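Local coordinates for protein putative 2,5-diketo-D-gluconic acid reductase B (Sinorhizobium meliloti, PDB 3UP8) that probably reduces small carbonyl compounds such as methylglyoxal with NADPH, as a member of the aldo/keto reductase family, at residues V27-A32 against D244-S249; D120-L125 against G150-I155; H128-D133 against L292-D297; A232-R237 against F266-E271. All coordinates share one frame; numbering follows the deposited sequence.

Contact 1: V27-A32 against D244-S249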
# COMPACT_ATOMS: atom_id res chain seq x y z
N VAL A 27 -3.46 -1.42 -11.18
CA VAL A 27 -2.19 -0.82 -11.53
C VAL A 27 -1.21 -1.94 -11.86
O VAL A 27 -0.95 -2.81 -11.01
CB VAL A 27 -1.64 0.06 -10.36
CG1 VAL A 27 -0.22 0.56 -10.67
CG2 VAL A 27 -2.61 1.24 -10.09
N SER A 28 -0.70 -1.95 -13.10
CA SER A 28 0.28 -2.93 -13.54
C SER A 28 1.45 -2.77 -12.61
O SER A 28 2.00 -1.68 -12.47
CB SER A 28 0.77 -2.64 -14.96
OG SER A 28 -0.19 -3.05 -15.90
N SER A 29 1.81 -3.83 -11.94
CA SER A 29 2.83 -3.70 -10.93
C SER A 29 3.77 -4.84 -11.21
O SER A 29 3.79 -5.82 -10.48
CB SER A 29 2.20 -3.81 -9.55
OG SER A 29 1.34 -2.71 -9.30
N ASN A 30 4.49 -4.73 -12.32
CA ASN A 30 5.40 -5.78 -12.75
C ASN A 30 4.74 -7.16 -12.79
O ASN A 30 5.35 -8.17 -12.40
CB ASN A 30 6.65 -5.80 -11.85
CG ASN A 30 7.89 -5.26 -12.56
OD1 ASN A 30 7.95 -5.26 -13.78
ND2 ASN A 30 8.87 -4.78 -11.79
N GLY A 31 3.47 -7.19 -13.21
CA GLY A 31 2.72 -8.44 -13.34
C GLY A 31 1.70 -8.74 -12.25
O GLY A 31 0.97 -9.72 -12.35
N ALA A 32 1.65 -7.90 -11.21
CA ALA A 32 0.75 -8.11 -10.06
C ALA A 32 -0.70 -7.56 -10.18
O ALA A 32 -1.60 -8.02 -9.47
CB ALA A 32 1.40 -7.56 -8.80
N ASP A 244 1.02 4.68 -12.11
CA ASP A 244 1.75 3.68 -11.32
C ASP A 244 1.62 3.83 -9.81
O ASP A 244 2.44 3.28 -9.07
CB ASP A 244 3.25 3.67 -11.68
CG ASP A 244 3.49 3.60 -13.19
OD1 ASP A 244 3.15 2.58 -13.81
OD2 ASP A 244 4.02 4.60 -13.73
N VAL A 245 0.61 4.57 -9.35
CA VAL A 245 0.44 4.80 -7.91
C VAL A 245 -0.82 4.12 -7.41
O VAL A 245 -1.88 4.22 -8.03
CB VAL A 245 0.42 6.30 -7.54
CG1 VAL A 245 0.20 6.49 -6.03
CG2 VAL A 245 1.69 6.98 -7.99
N ILE A 246 -0.67 3.42 -6.30
CA ILE A 246 -1.75 2.74 -5.61
C ILE A 246 -1.87 3.47 -4.28
O ILE A 246 -0.87 3.95 -3.74
CB ILE A 246 -1.38 1.26 -5.39
CG1 ILE A 246 -1.17 0.57 -6.74
CG2 ILE A 246 -2.42 0.54 -4.53
CD1 ILE A 246 0.02 -0.39 -6.77
N VAL A 247 -3.09 3.55 -3.75
CA VAL A 247 -3.30 4.21 -2.46
C VAL A 247 -4.03 3.30 -1.47
O VAL A 247 -4.99 2.62 -1.82
CB VAL A 247 -4.00 5.62 -2.65
CG1 VAL A 247 -5.38 5.46 -3.30
CG2 VAL A 247 -4.09 6.36 -1.34
N LEU A 248 -3.55 3.28 -0.23
CA LEU A 248 -4.20 2.58 0.88
C LEU A 248 -4.95 3.59 1.74
O LEU A 248 -4.42 4.65 2.06
CB LEU A 248 -3.16 1.85 1.74
CG LEU A 248 -2.37 0.74 1.03
CD1 LEU A 248 -1.35 0.13 1.98
CD2 LEU A 248 -3.31 -0.32 0.47
N SER A 249 -6.19 3.29 2.10
CA SER A 249 -6.91 4.19 2.99
C SER A 249 -7.21 3.51 4.31
O SER A 249 -7.39 2.29 4.37
CB SER A 249 -8.20 4.71 2.34
OG SER A 249 -8.96 3.65 1.79
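Val27 and Ile246 cross obliquely, the branched end of the valine set over the first length of the isoleucine chain, with Val27 CB 3.7 Å from Ile246 CG1. Each valine methyl has its own task. CG1, anti to the backbone N (chi1 173°), comes down on the backbone of Asp244, 3.7 Å from its CA, while CG2 reaches to 3.7 Å from Val245 O and also touches Ile246 CG1. The isoleucine carries the contact further: its CD1 passes Val27 CB and stops 3.7 Å from Ser29 OG. A beta-branched residue at each of these places suits extended backbone and fills the interface with methyl groups. The setting is the end of a TIM barrel: strand 245-249 is the last of eight parallel strands, and 26-27 pairs antiparallel with 34-35 in a small hairpin laid against the bottom of that barrel. A type I' turn from Ser29 to Ala32 reverses the chain between the hairpin strands, Ala32 N bonding to Ser29 O at 3.1 Å. Gly31 takes a positive phi that other residues adopt reluctantly. Ser29 is buried, yet its hydroxyl is provided for: OG donates to Val27 O at 2.9 Å, approaching from above the carbonyl plane, and it also bonds with Ser202 OG on the neighbouring barrel strand. Asp244 packs on Val27 by its backbone, while its carboxylate forms a salt bridge with Arg197.

Contact 2: D120-L125 against G150-I155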
# COMPACT_ATOMS: atom_id res chain seq x y z
N ASP A 120 -4.30 -20.29 1.82
CA ASP A 120 -3.02 -20.95 1.54
C ASP A 120 -1.99 -20.06 0.83
O ASP A 120 -0.86 -20.48 0.61
CB ASP A 120 -3.23 -22.26 0.77
CG ASP A 120 -3.63 -22.05 -0.69
OD1 ASP A 120 -4.35 -21.09 -1.03
OD2 ASP A 120 -3.20 -22.87 -1.52
N HIS A 121 -2.38 -18.85 0.47
CA HIS A 121 -1.48 -17.91 -0.21
C HIS A 121 -1.93 -16.48 0.03
O HIS A 121 -3.11 -16.21 0.29
CB HIS A 121 -1.43 -18.17 -1.73
CG HIS A 121 -2.71 -17.83 -2.44
ND1 HIS A 121 -3.81 -18.67 -2.42
CD2 HIS A 121 -3.06 -16.76 -3.19
CE1 HIS A 121 -4.79 -18.12 -3.12
NE2 HIS A 121 -4.36 -16.96 -3.60
N VAL A 122 -0.97 -15.57 -0.04
CA VAL A 122 -1.28 -14.16 -0.18
C VAL A 122 -1.00 -13.75 -1.62
O VAL A 122 -0.21 -14.38 -2.31
CB VAL A 122 -0.49 -13.27 0.79
CG1 VAL A 122 -0.92 -13.54 2.24
CG2 VAL A 122 1.03 -13.45 0.63
N ASP A 123 -1.66 -12.69 -2.06
CA ASP A 123 -1.38 -12.17 -3.37
C ASP A 123 -0.03 -11.46 -3.40
O ASP A 123 0.67 -11.55 -4.40
CB ASP A 123 -2.50 -11.26 -3.84
CG ASP A 123 -3.83 -12.01 -3.96
OD1 ASP A 123 -4.11 -12.51 -5.06
OD2 ASP A 123 -4.54 -12.16 -2.96
N LEU A 124 0.34 -10.81 -2.30
CA LEU A 124 1.53 -9.97 -2.25
C LEU A 124 2.20 -10.06 -0.88
O LEU A 124 1.52 -9.95 0.16
CB LEU A 124 1.16 -8.50 -2.53
CG LEU A 124 2.28 -7.45 -2.66
CD1 LEU A 124 3.38 -7.86 -3.68
CD2 LEU A 124 1.69 -6.03 -3.01
N LEU A 125 3.51 -10.26 -0.89
CA LEU A 125 4.29 -10.29 0.35
C LEU A 125 5.42 -9.29 0.23
O LEU A 125 6.19 -9.33 -0.73
CB LEU A 125 4.84 -11.69 0.64
CG LEU A 125 5.60 -11.88 1.96
CD1 LEU A 125 4.64 -11.74 3.15
CD2 LEU A 125 6.33 -13.22 2.03
N GLY A 150 4.33 -21.41 -3.90
CA GLY A 150 2.91 -21.17 -4.18
C GLY A 150 2.18 -20.49 -3.02
O GLY A 150 0.95 -20.40 -3.00
N LYS A 151 2.95 -19.98 -2.07
CA LYS A 151 2.39 -19.37 -0.88
C LYS A 151 2.20 -17.87 -1.05
O LYS A 151 1.49 -17.23 -0.29
CB LYS A 151 3.25 -19.67 0.33
CG LYS A 151 3.25 -21.18 0.62
CD LYS A 151 4.05 -21.51 1.84
CE LYS A 151 4.10 -23.04 2.02
NZ LYS A 151 5.03 -23.31 3.11
N VAL A 152 2.85 -17.32 -2.08
CA VAL A 152 2.84 -15.90 -2.37
C VAL A 152 2.79 -15.75 -3.88
O VAL A 152 3.61 -16.35 -4.57
CB VAL A 152 4.14 -15.22 -1.86
CG1 VAL A 152 4.17 -13.75 -2.24
CG2 VAL A 152 4.28 -15.37 -0.36
N ARG A 153 1.84 -14.97 -4.40
CA ARG A 153 1.72 -14.83 -5.85
C ARG A 153 2.76 -13.83 -6.38
O ARG A 153 3.42 -14.07 -7.40
CB ARG A 153 0.29 -14.39 -6.24
CG ARG A 153 -0.80 -15.45 -5.98
CD ARG A 153 -0.75 -16.63 -6.95
NE ARG A 153 -1.71 -17.69 -6.57
CZ ARG A 153 -1.44 -18.71 -5.76
NH1 ARG A 153 -0.23 -18.86 -5.22
NH2 ARG A 153 -2.39 -19.60 -5.47
N HIS A 154 2.91 -12.72 -5.66
CA HIS A 154 3.79 -11.64 -6.07
C HIS A 154 4.59 -11.17 -4.87
O HIS A 154 4.15 -11.32 -3.73
CB HIS A 154 2.95 -10.50 -6.63
CG HIS A 154 2.03 -10.93 -7.71
ND1 HIS A 154 2.46 -11.16 -9.00
CD2 HIS A 154 0.70 -11.19 -7.70
CE1 HIS A 154 1.43 -11.56 -9.73
NE2 HIS A 154 0.36 -11.59 -8.96
N ILE A 155 5.79 -10.65 -5.12
CA ILE A 155 6.66 -10.20 -4.04
C ILE A 155 6.97 -8.70 -4.19
O ILE A 155 6.97 -8.16 -5.29
CB ILE A 155 7.96 -11.04 -3.94
CG1 ILE A 155 8.75 -11.03 -5.28
CG2 ILE A 155 7.65 -12.48 -3.50
CD1 ILE A 155 10.19 -11.52 -5.12
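A beta-alpha-beta unit of the TIM barrel, strand 122-127, helix 136-148 and strand 152-158, brings these two strand beginnings side by side in parallel. Val122 N donates to Lys151 O at 3.0 Å, and Val122 O receives Arg153 N at 3.0 Å. Both chains then turn a corner, at Asp123 and Arg153, where the bond from His154 N to Asp123 O is weak. From the corner the Arg153 side chain reaches back, and its guanidinium lies flat on the imidazole of His121, centres 3.8 Å apart and planes only 6° from parallel, with NH2 over the middle of the ring. Chi2 of -72° bends the arginine chain to put it there. A hydrogen bond fixes the rotation of each flat group: His121 ND1 donates to Asp120 OD1 at 2.8 Å, in the ring plane, and Arg153 NH1 donates to Gly150 O at 2.9 Å. The nearby carboxylate probably eases any positive charge shared by the stacked pair. Gly150 ends the preceding helix in a Schellman motif, whose positive phi suits glycine. On the buried side Val152 CG1 meets Leu125 CB at 3.6 Å, and Val122 lies alongside Val152, pointing the same way. These aliphatic side chains pack against helices 103-117 and 136-148, Val122 against Leu114 and Val152 against Val146, while Leu124 turns to Phe91 and Thr93 of strand 91-96.

Contact 3: H128-D133 against L292-D297; sequences HWPGSD and LAPEWD. With ACT (acetate ion), chain C.
Leu292 lies across one face of the Trp129 indole, the two side chains at about a right angle. Its CB sits 3.8 Å from Trp129 CG, and its CD1 makes a CH-pi contact 4.2 Å from the centroid of the five-membered ring, 14° off the normal. The leucine CG stands anti to the carbonyl carbon (chi1 -57°), which carries the branch over the indole. From the backbone, Leu292 O accepts Gly131 N at 3.0 Å and also touches Pro130 CD. Gly131 fits here because its CA comes within 4.0 Å of Leu292 CA, with no room for a side chain between. At Ala293 a small methyl is enough to meet Trp129 CZ3. Pro294 follows and sets its CD 3.7 Å from Pro130 CG, two rigid rings meeting obliquely. Its CD also lies over one face of the Trp296 indole. Trp296 in turn brings CH2 to 3.9 Å from Trp129 CZ3, while its NE1 bonds to Asn288. Between strand 122-127 and helix 136-148, the loop of Trp129 also holds His128, a predicted substrate-binding residue. His128 NE2 donates to an acetate ion, OXT 2.7 Å away, and this acetate also bonds to Tyr70 OH, the predicted proton donor. Thus the C-terminal loop joins the active-site end of the barrel through one backbone bond and a broad apolar surface, while the acetate, probably from the crystallisation liquor, occupies a polar position consistent with that of a substrate carbonyl.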
# COMPACT_ATOMS: atom_id res chain seq x y z
N HIS A 128 8.95 -5.43 5.03
CA HIS A 128 8.31 -4.26 5.64
C HIS A 128 9.23 -3.03 5.71
O HIS A 128 8.80 -1.92 5.44
CB HIS A 128 7.76 -4.62 7.03
CG HIS A 128 6.61 -3.76 7.47
ND1 HIS A 128 5.65 -4.20 8.35
CD2 HIS A 128 6.26 -2.49 7.13
CE1 HIS A 128 4.77 -3.24 8.55
NE2 HIS A 128 5.11 -2.20 7.82
N TRP A 129 10.50 -3.26 6.06
CA TRP A 129 11.48 -2.19 6.19
C TRP A 129 12.82 -2.71 5.67
O TRP A 129 13.09 -3.90 5.79
CB TRP A 129 11.62 -1.74 7.65
CG TRP A 129 10.44 -0.94 8.11
CD1 TRP A 129 9.32 -1.42 8.71
CD2 TRP A 129 10.26 0.47 7.99
NE1 TRP A 129 8.44 -0.39 8.97
CE2 TRP A 129 9.00 0.78 8.53
CE3 TRP A 129 11.05 1.51 7.47
CZ2 TRP A 129 8.50 2.08 8.57
CZ3 TRP A 129 10.55 2.81 7.52
CH2 TRP A 129 9.29 3.08 8.05
N PRO A 130 13.67 -1.81 5.12
CA PRO A 130 15.00 -2.21 4.61
C PRO A 130 16.07 -2.43 5.68
O PRO A 130 16.98 -3.24 5.47
CB PRO A 130 15.40 -1.03 3.72
CG PRO A 130 14.71 0.14 4.35
CD PRO A 130 13.37 -0.40 4.82
N GLY A 131 15.97 -1.71 6.80
CA GLY A 131 16.95 -1.77 7.88
C GLY A 131 16.98 -3.08 8.64
O GLY A 131 16.00 -3.47 9.28
N SER A 132 18.11 -3.77 8.55
CA SER A 132 18.29 -5.11 9.11
C SER A 132 19.77 -5.50 8.99
O SER A 132 20.45 -5.10 8.04
CB SER A 132 17.45 -6.12 8.32
OG SER A 132 17.66 -7.45 8.80
N ASP A 133 20.24 -6.30 9.95
CA ASP A 133 21.56 -6.96 9.86
C ASP A 133 21.55 -8.14 8.89
O ASP A 133 22.61 -8.61 8.48
CB ASP A 133 21.98 -7.49 11.24
CG ASP A 133 22.41 -6.39 12.20
OD1 ASP A 133 22.58 -5.22 11.77
OD2 ASP A 133 22.61 -6.70 13.40
N LEU A 292 15.32 0.99 11.19
CA LEU A 292 14.48 0.34 10.18
C LEU A 292 14.44 1.18 8.91
O LEU A 292 14.45 0.64 7.79
CB LEU A 292 13.04 0.19 10.70
CG LEU A 292 12.76 -0.57 11.99
CD1 LEU A 292 11.28 -0.78 12.17
CD2 LEU A 292 13.48 -1.89 12.01
N ALA A 293 14.35 2.49 9.09
CA ALA A 293 14.30 3.42 7.96
C ALA A 293 15.65 3.46 7.27
O ALA A 293 16.68 3.31 7.92
CB ALA A 293 13.92 4.81 8.46
N PRO A 294 15.66 3.63 5.94
CA PRO A 294 16.93 3.79 5.25
C PRO A 294 17.33 5.26 5.25
O PRO A 294 16.57 6.12 5.71
CB PRO A 294 16.58 3.39 3.83
CG PRO A 294 15.17 3.90 3.66
CD PRO A 294 14.51 3.79 5.02
N GLU A 295 18.52 5.54 4.70
CA GLU A 295 18.91 6.90 4.36
C GLU A 295 18.04 7.28 3.17
O GLU A 295 18.33 6.89 2.04
CB GLU A 295 20.42 6.95 4.02
CG GLU A 295 20.98 8.35 3.76
CD GLU A 295 20.96 9.26 4.99
OE1 GLU A 295 20.62 8.79 6.10
OE2 GLU A 295 21.28 10.46 4.85
N TRP A 296 16.95 7.99 3.44
CA TRP A 296 15.99 8.37 2.41
C TRP A 296 16.65 9.18 1.29
O TRP A 296 17.65 9.87 1.53
CB TRP A 296 14.86 9.19 3.02
CG TRP A 296 14.13 8.56 4.19
CD1 TRP A 296 14.20 8.95 5.49
CD2 TRP A 296 13.21 7.45 4.15
NE1 TRP A 296 13.39 8.16 6.27
CE2 TRP A 296 12.77 7.23 5.48
CE3 TRP A 296 12.71 6.64 3.12
CZ2 TRP A 296 11.85 6.23 5.81
CZ3 TRP A 296 11.80 5.63 3.46
CH2 TRP A 296 11.37 5.44 4.78
N ASP A 297 16.12 9.09 0.07
CA ASP A 297 16.62 9.91 -1.06
C ASP A 297 16.41 11.39 -0.73
O ASP A 297 15.38 11.76 -0.18
CB ASP A 297 15.90 9.54 -2.37
CG ASP A 297 16.17 8.10 -2.80
OD1 ASP A 297 17.17 7.84 -3.51
OD2 ASP A 297 15.38 7.21 -2.42
C ACT C . 3.37 0.92 7.96
O ACT C . 2.46 0.64 7.15
OXT ACT C . 3.72 -0.01 8.71
CH3 ACT C . 4.01 2.26 8.05

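Contact 4: A232-R237 against F266-E271; sequences AQVALR and FALTRE
One partner is a regular helical stretch, the other an extended chain that crosses it before starting a helix of its own at Arg270; their closest CA atoms, Arg237 and Ala267, are 7.2 Å apart. Thr269 is the N-cap of that second helix, its OG1 bonding to Glu272 N. No hydrogen bond joins the two segments; side chains pack together and on backbone atoms. Phe266 and Arg237 slide past each other in opposite directions. The ring presents its CZ to Arg237 CB at 3.4 Å, and Arg237 CG makes a CH-pi contact 4.1 Å from the ring centroid. At the ring edge lies Gln233 O, 3.7 Å from Phe266 CZ. The arginine chain leaves with CG anti to the backbone N (chi1 180°) and bends at chi2, which carries its guanidinium across the backbone, one face over Phe266 O and Ala267 CA. Leu268 meets the same arginine chain, its CG 4.0 Å from Arg237 CG and its CD1 near Val234 O. A long arginine suits this place: its methylenes serve the phenylalanine and leucine, while its nitrogens bond to Gln241 OE1 and Ile263 O, so charge and apolar packing are kept on separate parts of one side chain.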
# COMPACT_ATOMS: atom_id res chain seq x y z
N ALA A 232 -10.01 15.32 1.65
CA ALA A 232 -9.52 13.95 1.74
C ALA A 232 -9.60 13.24 0.39
O ALA A 232 -8.63 12.60 -0.03
CB ALA A 232 -10.30 13.19 2.78
N GLN A 233 -10.74 13.38 -0.28
CA GLN A 233 -10.94 12.78 -1.60
C GLN A 233 -10.02 13.42 -2.62
O GLN A 233 -9.54 12.75 -3.53
CB GLN A 233 -12.40 12.91 -2.06
CG GLN A 233 -13.38 12.05 -1.27
CD GLN A 233 -14.84 12.44 -1.51
OE1 GLN A 233 -15.18 13.63 -1.56
NE2 GLN A 233 -15.71 11.44 -1.65
N VAL A 234 -9.75 14.71 -2.47
CA VAL A 234 -8.79 15.39 -3.34
C VAL A 234 -7.38 14.79 -3.22
O VAL A 234 -6.70 14.58 -4.22
CB VAL A 234 -8.77 16.91 -3.07
CG1 VAL A 234 -7.65 17.58 -3.85
CG2 VAL A 234 -10.12 17.52 -3.46
N ALA A 235 -6.96 14.51 -1.99
CA ALA A 235 -5.62 13.95 -1.77
C ALA A 235 -5.54 12.52 -2.33
O ALA A 235 -4.57 12.17 -3.00
CB ALA A 235 -5.25 13.98 -0.30
N LEU A 236 -6.55 11.71 -2.03
CA LEU A 236 -6.67 10.36 -2.59
C LEU A 236 -6.70 10.36 -4.11
O LEU A 236 -6.04 9.54 -4.75
CB LEU A 236 -7.93 9.67 -2.06
CG LEU A 236 -7.98 9.28 -0.59
CD1 LEU A 236 -9.41 8.93 -0.18
CD2 LEU A 236 -7.04 8.13 -0.26
N ARG A 237 -7.46 11.27 -4.69
CA ARG A 237 -7.52 11.39 -6.13
C ARG A 237 -6.17 11.80 -6.72
O ARG A 237 -5.77 11.27 -7.74
CB ARG A 237 -8.64 12.34 -6.58
CG ARG A 237 -8.76 12.52 -8.09
CD ARG A 237 -9.31 11.26 -8.78
NE ARG A 237 -8.83 11.13 -10.15
CZ ARG A 237 -9.18 10.16 -10.99
NH1 ARG A 237 -10.05 9.22 -10.60
NH2 ARG A 237 -8.69 10.13 -12.22
N PHE A 266 -14.47 11.65 -10.34
CA PHE A 266 -13.99 12.92 -10.86
C PHE A 266 -12.53 12.83 -11.22
O PHE A 266 -11.89 11.80 -10.99
CB PHE A 266 -14.23 14.04 -9.83
CG PHE A 266 -13.34 13.95 -8.59
CD1 PHE A 266 -12.40 14.94 -8.33
CD2 PHE A 266 -13.47 12.89 -7.69
CE1 PHE A 266 -11.59 14.88 -7.19
CE2 PHE A 266 -12.67 12.82 -6.55
CZ PHE A 266 -11.73 13.82 -6.30
N ALA A 267 -12.02 13.90 -11.83
CA ALA A 267 -10.61 14.02 -12.13
C ALA A 267 -10.13 15.42 -11.77
O ALA A 267 -10.91 16.38 -11.80
CB ALA A 267 -10.35 13.72 -13.60
N LEU A 268 -8.86 15.54 -11.39
CA LEU A 268 -8.25 16.85 -11.14
C LEU A 268 -7.66 17.37 -12.44
O LEU A 268 -7.10 16.61 -13.23
CB LEU A 268 -7.17 16.77 -10.06
CG LEU A 268 -7.52 16.27 -8.66
CD1 LEU A 268 -6.29 16.24 -7.77
CD2 LEU A 268 -8.61 17.10 -8.03
N THR A 269 -7.79 18.68 -12.64
CA THR A 269 -7.20 19.35 -13.80
C THR A 269 -5.68 19.30 -13.68
O THR A 269 -5.15 19.07 -12.59
CB THR A 269 -7.66 20.84 -13.90
OG1 THR A 269 -6.92 21.64 -12.97
CG2 THR A 269 -9.15 20.97 -13.61
N ARG A 270 -4.98 19.52 -14.80
CA ARG A 270 -3.52 19.58 -14.80
C ARG A 270 -2.99 20.58 -13.77
O ARG A 270 -2.00 20.31 -13.08
CB ARG A 270 -2.99 19.99 -16.17
CG ARG A 270 -2.48 18.82 -17.01
CD ARG A 270 -1.51 19.30 -18.10
NE ARG A 270 -1.60 18.46 -19.29
CZ ARG A 270 -2.37 18.73 -20.35
NH1 ARG A 270 -3.12 19.83 -20.39
NH2 ARG A 270 -2.39 17.89 -21.39
N GLU A 271 -3.66 21.73 -13.69
CA GLU A 271 -3.26 22.83 -12.82
C GLU A 271 -3.49 22.44 -11.37
O GLU A 271 -2.68 22.76 -10.50
CB GLU A 271 -4.06 24.10 -13.17
CG GLU A 271 -4.02 24.48 -14.65
CD GLU A 271 -5.38 24.98 -15.17
OE1 GLU A 271 -6.43 24.48 -14.70
OE2 GLU A 271 -5.38 25.87 -16.05

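In the fold
Contact 1 is the buried one, aliphatic side chains set where the N-terminal hairpin meets the last barrel strand; the other three are only partly buried. Contacts 1 and 2 both reach the barrel sheet and touch where Gly31 and Ala32 meet the His154 ring, but contact 2 pairs adjacent strands by backbone bonds and adds a polar stack. Contact 4 packs outside the barrel; its helix 231-240 leads into strand 245-249 of contact 1 and touches it through Leu236 and Val247. Contact 3 continues the chain of strand 122-127 to the predicted catalytic end, with aromatic and proline packing. Contacts 2 and 4 lie on opposite sides of the chain's centre.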